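Local coordinates for bumblebee peptidoglycan recognition protein SA (Bombus, PDB 5XZ4) that probably recognises bacterial peptidoglycan in insect immunity, apparently preferring the Dap-type over the Lys-type, at residues E55-Y60 with D68-S73; E49-A54 with N81-R86; A146-A151 with K158-I163. All blocks are in the same frame, centred on the assembly; numbering follows the deposited sequence.

Contact 1: E55-Y60 with D68-S73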
loop_
_atom_site.group_PDB
_atom_site.type_symbol
_atom_site.label_atom_id
_atom_site.label_comp_id
_atom_site.label_asym_id
_atom_site.label_seq_id
_atom_site.Cartn_x
_atom_site.Cartn_y
_atom_site.Cartn_z
ATOM N N GLU A 55 -3.495 0.444 13.079
ATOM C CA GLU A 55 -4.368 -0.352 13.947
ATOM C C GLU A 55 -5.866 0.004 13.748
ATOM O O GLU A 55 -6.704 -0.898 13.708
ATOM C CB GLU A 55 -3.928 -0.179 15.422
ATOM C CG GLU A 55 -4.952 -0.586 16.500
ATOM C CD GLU A 55 -5.453 -2.023 16.429
ATOM O OE1 GLU A 55 -4.754 -2.901 15.846
ATOM O OE2 GLU A 55 -6.590 -2.266 16.959
ATOM N N ASN A 56 -6.174 1.294 13.634
ATOM C CA ASN A 56 -7.567 1.693 13.413
ATOM C C ASN A 56 -8.147 1.406 12.026
ATOM O O ASN A 56 -9.331 1.069 11.923
ATOM C CB ASN A 56 -7.745 3.106 13.886
ATOM C CG ASN A 56 -7.845 3.145 15.409
ATOM O OD1 ASN A 56 -8.926 2.917 15.965
ATOM N ND2 ASN A 56 -6.700 3.254 16.077
ATOM N N ILE A 57 -7.300 1.423 10.993
ATOM C CA ILE A 57 -7.762 0.955 9.687
ATOM C C ILE A 57 -8.011 -0.561 9.727
ATOM O O ILE A 57 -9.058 -1.040 9.254
ATOM C CB ILE A 57 -6.745 1.314 8.580
ATOM C CG1 ILE A 57 -6.609 2.842 8.471
ATOM C CG2 ILE A 57 -7.200 0.713 7.247
ATOM C CD1 ILE A 57 -5.374 3.335 7.712
ATOM N N ARG A 58 -7.063 -1.306 10.329
ATOM C CA ARG A 58 -7.253 -2.747 10.504
ATOM C C ARG A 58 -8.575 -3.056 11.258
ATOM O O ARG A 58 -9.354 -3.930 10.860
ATOM C CB ARG A 58 -6.077 -3.382 11.276
ATOM C CG ARG A 58 -6.203 -4.886 11.467
ATOM C CD ARG A 58 -5.641 -5.333 12.813
ATOM N NE ARG A 58 -6.270 -4.684 13.978
ATOM C CZ ARG A 58 -7.483 -4.966 14.457
ATOM N NH1 ARG A 58 -7.911 -4.303 15.552
ATOM N NH2 ARG A 58 -8.261 -5.897 13.903
ATOM N N SER A 59 -8.792 -2.358 12.383
ATOM C CA SER A 59 -9.993 -2.571 13.197
ATOM C C SER A 59 -11.258 -2.356 12.329
ATOM O O SER A 59 -12.191 -3.174 12.377
ATOM C CB SER A 59 -9.951 -1.588 14.354
ATOM O OG SER A 59 -11.106 -1.734 15.182
ATOM N N TYR A 60 -11.283 -1.270 11.557
ATOM C CA TYR A 60 -12.443 -0.974 10.713
ATOM C C TYR A 60 -12.645 -2.046 9.613
ATOM O O TYR A 60 -13.743 -2.561 9.400
ATOM C CB TYR A 60 -12.316 0.450 10.164
ATOM C CG TYR A 60 -13.531 0.877 9.359
ATOM C CD1 TYR A 60 -14.765 1.177 9.982
ATOM C CD2 TYR A 60 -13.444 0.970 7.959
ATOM C CE1 TYR A 60 -15.870 1.528 9.214
ATOM C CE2 TYR A 60 -14.552 1.350 7.209
ATOM C CZ TYR A 60 -15.756 1.631 7.832
ATOM O OH TYR A 60 -16.861 1.990 7.086
ATOM N N ASP A 68 -10.636 -10.350 6.263
ATOM C CA ASP A 68 -9.724 -11.242 6.997
ATOM C C ASP A 68 -8.535 -10.526 7.646
ATOM O O ASP A 68 -7.861 -11.092 8.518
ATOM C CB ASP A 68 -9.146 -12.305 6.037
ATOM C CG ASP A 68 -10.185 -13.194 5.450
ATOM O OD1 ASP A 68 -11.080 -13.608 6.186
ATOM O OD2 ASP A 68 -10.066 -13.505 4.235
ATOM N N ASP A 69 -8.273 -9.301 7.199
ATOM C CA ASP A 69 -7.125 -8.486 7.625
ATOM C C ASP A 69 -7.333 -7.096 7.054
ATOM O O ASP A 69 -8.260 -6.896 6.215
ATOM C CB ASP A 69 -5.774 -9.069 7.137
ATOM C CG ASP A 69 -4.554 -8.502 7.874
ATOM O OD1 ASP A 69 -4.685 -7.677 8.813
ATOM O OD2 ASP A 69 -3.419 -8.924 7.496
ATOM N N ILE A 70 -6.532 -6.129 7.503
ATOM C CA ILE A 70 -6.420 -4.852 6.804
ATOM C C ILE A 70 -6.309 -5.137 5.299
ATOM O O ILE A 70 -5.619 -6.095 4.897
ATOM C CB ILE A 70 -5.206 -4.043 7.352
ATOM C CG1 ILE A 70 -5.267 -2.578 6.928
ATOM C CG2 ILE A 70 -3.856 -4.701 7.027
ATOM C CD1 ILE A 70 -4.274 -1.632 7.606
ATOM N N GLY A 71 -6.983 -4.345 4.476
ATOM C CA GLY A 71 -7.090 -4.691 3.045
ATOM C C GLY A 71 -5.787 -4.479 2.284
ATOM O O GLY A 71 -5.563 -5.143 1.255
ATOM N N TYR A 72 -4.958 -3.547 2.761
ATOM C CA TYR A 72 -3.711 -3.154 2.045
ATOM C C TYR A 72 -2.576 -4.158 2.283
ATOM O O TYR A 72 -2.492 -4.775 3.343
ATOM C CB TYR A 72 -3.229 -1.759 2.483
ATOM C CG TYR A 72 -4.277 -0.680 2.246
ATOM C CD1 TYR A 72 -4.537 -0.219 0.951
ATOM C CD2 TYR A 72 -5.062 -0.137 3.307
ATOM C CE1 TYR A 72 -5.523 0.731 0.705
ATOM C CE2 TYR A 72 -6.065 0.825 3.053
ATOM C CZ TYR A 72 -6.267 1.272 1.762
ATOM O OH TYR A 72 -7.232 2.202 1.439
ATOM N N SER A 73 -1.692 -4.315 1.274
ATOM C CA SER A 73 -0.443 -5.092 1.428
ATOM C C SER A 73 0.543 -4.400 2.373
ATOM O O SER A 73 1.156 -5.048 3.233
ATOM C CB SER A 73 0.197 -5.281 0.045
ATOM O OG SER A 73 -0.737 -5.817 -0.877
#

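Contact 2: E49-A54 with N81-R86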
loop_
_atom_site.group_PDB
_atom_site.type_symbol
_atom_site.label_atom_id
_atom_site.label_comp_id
_atom_site.label_asym_id
_atom_site.label_seq_id
_atom_site.Cartn_x
_atom_site.Cartn_y
_atom_site.Cartn_z
ATOM N N GLU A 49 2.064 7.647 16.074
ATOM C CA GLU A 49 0.870 8.095 15.343
ATOM C C GLU A 49 0.534 7.129 14.200
ATOM O O GLU A 49 -0.637 6.821 13.956
ATOM C CB GLU A 49 1.086 9.481 14.750
ATOM C CG GLU A 49 0.186 10.582 15.273
ATOM C CD GLU A 49 0.786 11.948 14.980
ATOM O OE1 GLU A 49 0.967 12.262 13.796
ATOM O OE2 GLU A 49 1.084 12.709 15.931
ATOM N N CYS A 50 1.553 6.707 13.450
ATOM C CA CYS A 50 1.310 5.830 12.306
ATOM C C CYS A 50 0.893 4.425 12.730
ATOM O O CYS A 50 0.013 3.820 12.103
ATOM C CB CYS A 50 2.534 5.820 11.423
ATOM S SG CYS A 50 2.861 7.419 10.604
ATOM N N ILE A 51 1.447 3.929 13.843
ATOM C CA ILE A 51 0.985 2.669 14.416
ATOM C C ILE A 51 -0.515 2.761 14.733
ATOM O O ILE A 51 -1.270 1.838 14.432
ATOM C CB ILE A 51 1.811 2.276 15.693
ATOM C CG1 ILE A 51 3.221 1.808 15.262
ATOM C CG2 ILE A 51 1.071 1.238 16.564
ATOM C CD1 ILE A 51 4.203 1.647 16.416
ATOM N N ALA A 52 -0.919 3.870 15.366
ATOM C CA ALA A 52 -2.335 4.049 15.712
ATOM C C ALA A 52 -3.225 4.070 14.477
ATOM O O ALA A 52 -4.322 3.486 14.471
ATOM C CB ALA A 52 -2.537 5.316 16.533
ATOM N N GLN A 53 -2.771 4.751 13.419
ATOM C CA GLN A 53 -3.572 4.762 12.200
ATOM C C GLN A 53 -3.717 3.379 11.607
ATOM O O GLN A 53 -4.808 2.988 11.191
ATOM C CB GLN A 53 -3.020 5.726 11.146
ATOM C CG GLN A 53 -3.429 7.169 11.298
ATOM C CD GLN A 53 -4.901 7.401 10.960
ATOM O OE1 GLN A 53 -5.641 6.486 10.587
ATOM N NE2 GLN A 53 -5.302 8.619 11.052
ATOM N N ALA A 54 -2.596 2.646 11.509
ATOM C CA ALA A 54 -2.634 1.282 10.975
ATOM C C ALA A 54 -3.604 0.383 11.750
ATOM O O ALA A 54 -4.449 -0.290 11.177
ATOM C CB ALA A 54 -1.219 0.705 10.961
ATOM N N ASN A 81 8.091 5.553 7.230
ATOM C CA ASN A 81 8.191 4.110 7.441
ATOM C C ASN A 81 7.176 3.324 6.632
ATOM O O ASN A 81 6.099 3.834 6.275
ATOM C CB ASN A 81 8.061 3.776 8.928
ATOM C CG ASN A 81 9.284 4.182 9.714
ATOM O OD1 ASN A 81 10.422 3.899 9.311
ATOM N ND2 ASN A 81 9.063 4.877 10.813
ATOM N N VAL A 82 7.550 2.080 6.344
ATOM C CA VAL A 82 6.675 1.113 5.684
ATOM C C VAL A 82 6.107 0.172 6.751
ATOM O O VAL A 82 6.866 -0.408 7.535
ATOM C CB VAL A 82 7.459 0.294 4.617
ATOM C CG1 VAL A 82 6.548 -0.739 3.947
ATOM C CG2 VAL A 82 8.079 1.209 3.564
ATOM N N TYR A 83 4.782 0.014 6.739
ATOM C CA TYR A 83 4.068 -0.861 7.662
ATOM C C TYR A 83 3.523 -2.077 6.894
ATOM O O TYR A 83 2.787 -1.912 5.914
ATOM C CB TYR A 83 2.907 -0.079 8.347
ATOM C CG TYR A 83 3.418 0.997 9.268
ATOM C CD1 TYR A 83 3.907 2.208 8.763
ATOM C CD2 TYR A 83 3.485 0.775 10.651
ATOM C CE1 TYR A 83 4.463 3.179 9.603
ATOM C CE2 TYR A 83 4.022 1.729 11.507
ATOM C CZ TYR A 83 4.524 2.918 10.998
ATOM O OH TYR A 83 5.081 3.825 11.882
ATOM N N GLU A 84 3.845 -3.281 7.344
ATOM C CA GLU A 84 3.344 -4.502 6.709
ATOM C C GLU A 84 1.894 -4.748 7.076
ATOM O O GLU A 84 1.576 -4.810 8.256
ATOM C CB GLU A 84 4.201 -5.700 7.119
ATOM C CG GLU A 84 3.781 -6.989 6.445
ATOM C CD GLU A 84 4.365 -8.220 7.085
ATOM O OE1 GLU A 84 4.531 -8.274 8.325
ATOM O OE2 GLU A 84 4.684 -9.166 6.344
ATOM N N GLY A 85 1.038 -4.887 6.059
ATOM C CA GLY A 85 -0.354 -5.290 6.247
ATOM C C GLY A 85 -0.456 -6.763 5.895
ATOM O O GLY A 85 0.163 -7.606 6.546
ATOM N N ARG A 86 -1.116 -7.043 4.761
ATOM C CA ARG A 86 -1.140 -8.410 4.241
ATOM C C ARG A 86 0.239 -8.871 3.697
ATOM O O ARG A 86 0.449 -10.086 3.563
ATOM C CB ARG A 86 -2.206 -8.559 3.164
ATOM C CG ARG A 86 -3.611 -8.430 3.716
ATOM C CD ARG A 86 -4.671 -8.456 2.628
ATOM N NE ARG A 86 -6.010 -8.266 3.228
ATOM C CZ ARG A 86 -7.093 -8.997 2.964
ATOM N NH1 ARG A 86 -7.111 -9.969 2.043
ATOM N NH2 ARG A 86 -8.214 -8.729 3.647
#

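Contact 3: A146-A151 with K158-I163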
loop_
_atom_site.group_PDB
_atom_site.type_symbol
_atom_site.label_atom_id
_atom_site.label_comp_id
_atom_site.label_asym_id
_atom_site.label_seq_id
_atom_site.Cartn_x
_atom_site.Cartn_y
_atom_site.Cartn_z
ATOM N N ALA A 146 -4.865 3.382 -8.224
ATOM C CA ALA A 146 -6.147 2.646 -8.183
ATOM C C ALA A 146 -7.214 3.154 -9.171
ATOM O O ALA A 146 -7.902 2.345 -9.825
ATOM C CB ALA A 146 -6.707 2.650 -6.763
ATOM N N LYS A 147 -7.296 4.481 -9.308
ATOM C CA LYS A 147 -8.301 5.113 -10.170
ATOM C C LYS A 147 -8.177 4.717 -11.650
ATOM O O LYS A 147 -9.121 4.898 -12.391
ATOM C CB LYS A 147 -8.263 6.649 -10.045
ATOM C CG LYS A 147 -6.953 7.327 -10.459
ATOM C CD LYS A 147 -6.947 8.826 -10.163
ATOM C CE LYS A 147 -7.992 9.572 -10.970
ATOM N NZ LYS A 147 -8.180 10.990 -10.560
ATOM N N GLN A 148 -7.020 4.196 -12.066
ATOM C CA GLN A 148 -6.805 3.781 -13.464
ATOM C C GLN A 148 -7.528 2.483 -13.797
ATOM O O GLN A 148 -7.794 2.221 -14.978
ATOM C CB GLN A 148 -5.310 3.603 -13.729
ATOM C CG GLN A 148 -4.541 4.897 -13.672
ATOM C CD GLN A 148 -3.060 4.696 -13.926
ATOM O OE1 GLN A 148 -2.231 4.913 -13.050
ATOM N NE2 GLN A 148 -2.722 4.303 -15.161
ATOM N N VAL A 149 -7.846 1.674 -12.769
ATOM C CA VAL A 149 -8.453 0.343 -12.962
ATOM C C VAL A 149 -9.754 0.060 -12.200
ATOM O O VAL A 149 -10.349 -0.999 -12.394
ATOM C CB VAL A 149 -7.456 -0.808 -12.704
ATOM C CG1 VAL A 149 -6.354 -0.782 -13.755
ATOM C CG2 VAL A 149 -6.904 -0.780 -11.277
ATOM N N THR A 150 -10.137 0.966 -11.301
ATOM C CA THR A 150 -11.387 0.839 -10.554
ATOM C C THR A 150 -12.032 2.210 -10.429
ATOM O O THR A 150 -11.361 3.245 -10.533
ATOM C CB THR A 150 -11.148 0.300 -9.117
ATOM O OG1 THR A 150 -10.188 1.128 -8.440
ATOM C CG2 THR A 150 -10.692 -1.153 -9.114
ATOM N N ALA A 151 -13.345 2.210 -10.167
ATOM C CA ALA A 151 -14.077 3.462 -9.963
ATOM C C ALA A 151 -13.839 3.966 -8.551
ATOM O O ALA A 151 -14.474 3.492 -7.592
ATOM C CB ALA A 151 -15.567 3.282 -10.241
ATOM N N LYS A 158 -3.506 14.532 -6.568
ATOM C CA LYS A 158 -2.154 15.023 -6.394
ATOM C C LYS A 158 -1.113 13.890 -6.335
ATOM O O LYS A 158 -0.087 13.970 -7.002
ATOM C CB LYS A 158 -2.053 15.952 -5.184
ATOM C CG LYS A 158 -0.775 16.758 -5.133
ATOM C CD LYS A 158 -0.819 17.998 -6.018
ATOM C CE LYS A 158 0.479 18.784 -5.907
ATOM N NZ LYS A 158 0.602 19.754 -7.022
ATOM N N LEU A 159 -1.404 12.840 -5.551
ATOM C CA LEU A 159 -0.526 11.677 -5.473
ATOM C C LEU A 159 -0.474 10.956 -6.823
ATOM O O LEU A 159 0.587 10.473 -7.217
ATOM C CB LEU A 159 -0.945 10.735 -4.345
ATOM C CG LEU A 159 -0.135 9.454 -4.149
ATOM C CD1 LEU A 159 1.378 9.630 -4.082
ATOM C CD2 LEU A 159 -0.633 8.821 -2.865
ATOM N N GLN A 160 -1.606 10.893 -7.521
ATOM C CA GLN A 160 -1.633 10.327 -8.875
ATOM C C GLN A 160 -0.629 11.025 -9.807
ATOM O O GLN A 160 0.098 10.358 -10.548
ATOM C CB GLN A 160 -3.050 10.342 -9.442
ATOM C CG GLN A 160 -3.162 9.767 -10.858
ATOM C CD GLN A 160 -3.010 8.253 -10.907
ATOM O OE1 GLN A 160 -3.103 7.575 -9.893
ATOM N NE2 GLN A 160 -2.789 7.713 -12.094
ATOM N N LYS A 161 -0.577 12.357 -9.754
ATOM C CA LYS A 161 0.425 13.123 -10.513
ATOM C C LYS A 161 1.853 12.778 -10.060
ATOM O O LYS A 161 2.743 12.584 -10.890
ATOM C CB LYS A 161 0.156 14.639 -10.418
ATOM C CG LYS A 161 -1.081 15.089 -11.184
ATOM C CD LYS A 161 -1.317 16.596 -11.136
ATOM C CE LYS A 161 -2.506 17.014 -12.003
ATOM N NZ LYS A 161 -3.826 16.579 -11.449
ATOM N N GLN A 162 2.071 12.656 -8.746
ATOM C CA GLN A 162 3.406 12.408 -8.214
ATOM C C GLN A 162 4.005 11.058 -8.667
ATOM O O GLN A 162 5.188 10.971 -8.973
ATOM C CB GLN A 162 3.400 12.508 -6.674
ATOM C CG GLN A 162 3.128 13.919 -6.139
ATOM C CD GLN A 162 2.967 13.931 -4.618
ATOM O OE1 GLN A 162 1.938 13.520 -4.088
ATOM N NE2 GLN A 162 3.978 14.414 -3.930
ATOM N N ILE A 163 3.200 9.997 -8.705
ATOM C CA ILE A 163 3.722 8.684 -9.099
ATOM C C ILE A 163 4.124 8.589 -10.584
ATOM O O ILE A 163 4.895 7.694 -10.942
ATOM C CB ILE A 163 2.802 7.502 -8.700
ATOM C CG1 ILE A 163 1.481 7.522 -9.473
ATOM C CG2 ILE A 163 2.576 7.477 -7.191
ATOM C CD1 ILE A 163 0.599 6.315 -9.213
#

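Contact 1: E55-Y60 with D68-S73
D69 is the first residue of the segment D68-S73 to reach the helix. Its OD1 lies 4.1 Å from CG of R58, and the two side chains cross at about a right angle. Their charges do not meet. OD1 of D69 forms a salt bridge with R13 and takes a weak bond from N of I70. R58 is salt-bridged to E55, one turn back, gripping its carboxylate side-on. NE of R58 reaches OE1 of E55 at 3.0 Å. NH1 of R58 reaches OE2 of E55 at 2.8 Å. Bends at chi2 and chi3 (chi3 58°) fold the R58 chain back to it. I70 comes next and buries the most surface here. Its CB packs on CB of R58 at 4.1 Å. Its CG1 stands anti to the backbone N (chi1 -165°), which carries CD1 over to the helix. CD1 of I70 meets CG2 of I57 at 3.8 Å. The two isoleucine side chains cross obliquely. Y72 closes the series, with CE2 4.3 Å from CG2 of I57. This methyl, at the ring edge and near its plane, serves both I70 and Y72. The contact packs helix 47-64 against the loop leading into strand 74-76 of the mixed sheet, as expected of the amidase-like fold of this family. Helix 13-16 also borders the contact: both R58 and I70 touch its W16.

Contact 2: E49-A54 with N81-R86
The ring of Y83 reaches from strand 82-84 to helix 47-64 and meets C50 and I51 with its outer end. C50 comes in obliquely. Its CB is 3.3 Å from OH of Y83 and 3.5 Å from CZ, and CE1 of the same ring is also near. I51 approaches differently. Its CG1 lies at the ring edge, near the ring plane, 3.8 Å from CE2 of Y83. The side chains of I51 and Y83 cross at about a right angle. The ring end thus meets two neighbouring residues of the helix. With SG of C50 anti to the carbonyl carbon (chi1 -67°), the sulfur is turned to its disulfide with C44 and CB is left to meet the ring. In the amidase-like fold this joins the helix to an outermost strand of the sheet. Beyond the two segments, W16 touches both I51 and A54, and L75 of strand 74-76 also meets A54. No hydrogen bond crosses between the segments, and the contact is one of apolar packing. The phenol oxygen of Y83 is satisfied by the carboxylate of D79, which also accepts from ND2 of N81. That bond and the C44-C50 disulfide probably restrict the ring end and the cysteine it packs on.

Contact 3: A146-A151 with K158-I163
K147 and Q160 mark the closest approach of the two backbones, with their CA atoms 8.6 Å apart, so side chains must bridge the gap. Residues 146-148 have helical backbone angles without the regular bonds, while K158-I163 belongs to helix 157-163. The turn after A146 is gathered on one carbonyl. O of A146 accepts from N of V149, from N of T150, and from OG1 of T150 at 2.9 Å. Across the gap, NE2 of Q160 donates to OE1 of Q148 at 3.0 Å. The donor lies above the carbonyl plane of Q148, 50° out of it, while the acceptor lies in the amide plane of Q160. The two amides are nearly perpendicular, at 83°. A bend at chi2 (73°) turns NE2 of Q160 to OE1 of Q148, and the K147 chain crosses the amide at a slant. CG and CD of K147 lie against it, with CG 3.9 Å from OE1 of Q160. With an alanine at Q160 the amide would be gone, and Q148 would probably lose a donor while the K147 methylenes lost the surface they rest on. OE1 of Q148 has two further donors, N of G145 and NE1 of W169, and its NE2 donates to O of V170. In the amidase-like fold the Q148 amide thus ties the end of strand 141-145 to helix 157-163 and to the C-terminal tail.

Overall arrangement
Contacts 1 and 2 are neighbours, with centres 10 Å apart, and both use helix 47-64. Along the chain contact 1 is nested inside the loop closed by contact 2. Their second segments join: O of I70 and NE of R86 are 2.8 Å apart, a probable hydrogen bond. Contact 3 follows later in the chain. Its centre is 21 Å from each of the others. Its nearest atoms are about 8 Å from contact 1 and about 12 Å from contact 2, on the opposite side of the chain's centre. A bound Tris molecule, probably from the crystallisation liquor, sits by contact 1, about 5 Å from the R58 side chain, and is hydrogen-bonded by E55, N56 and S59.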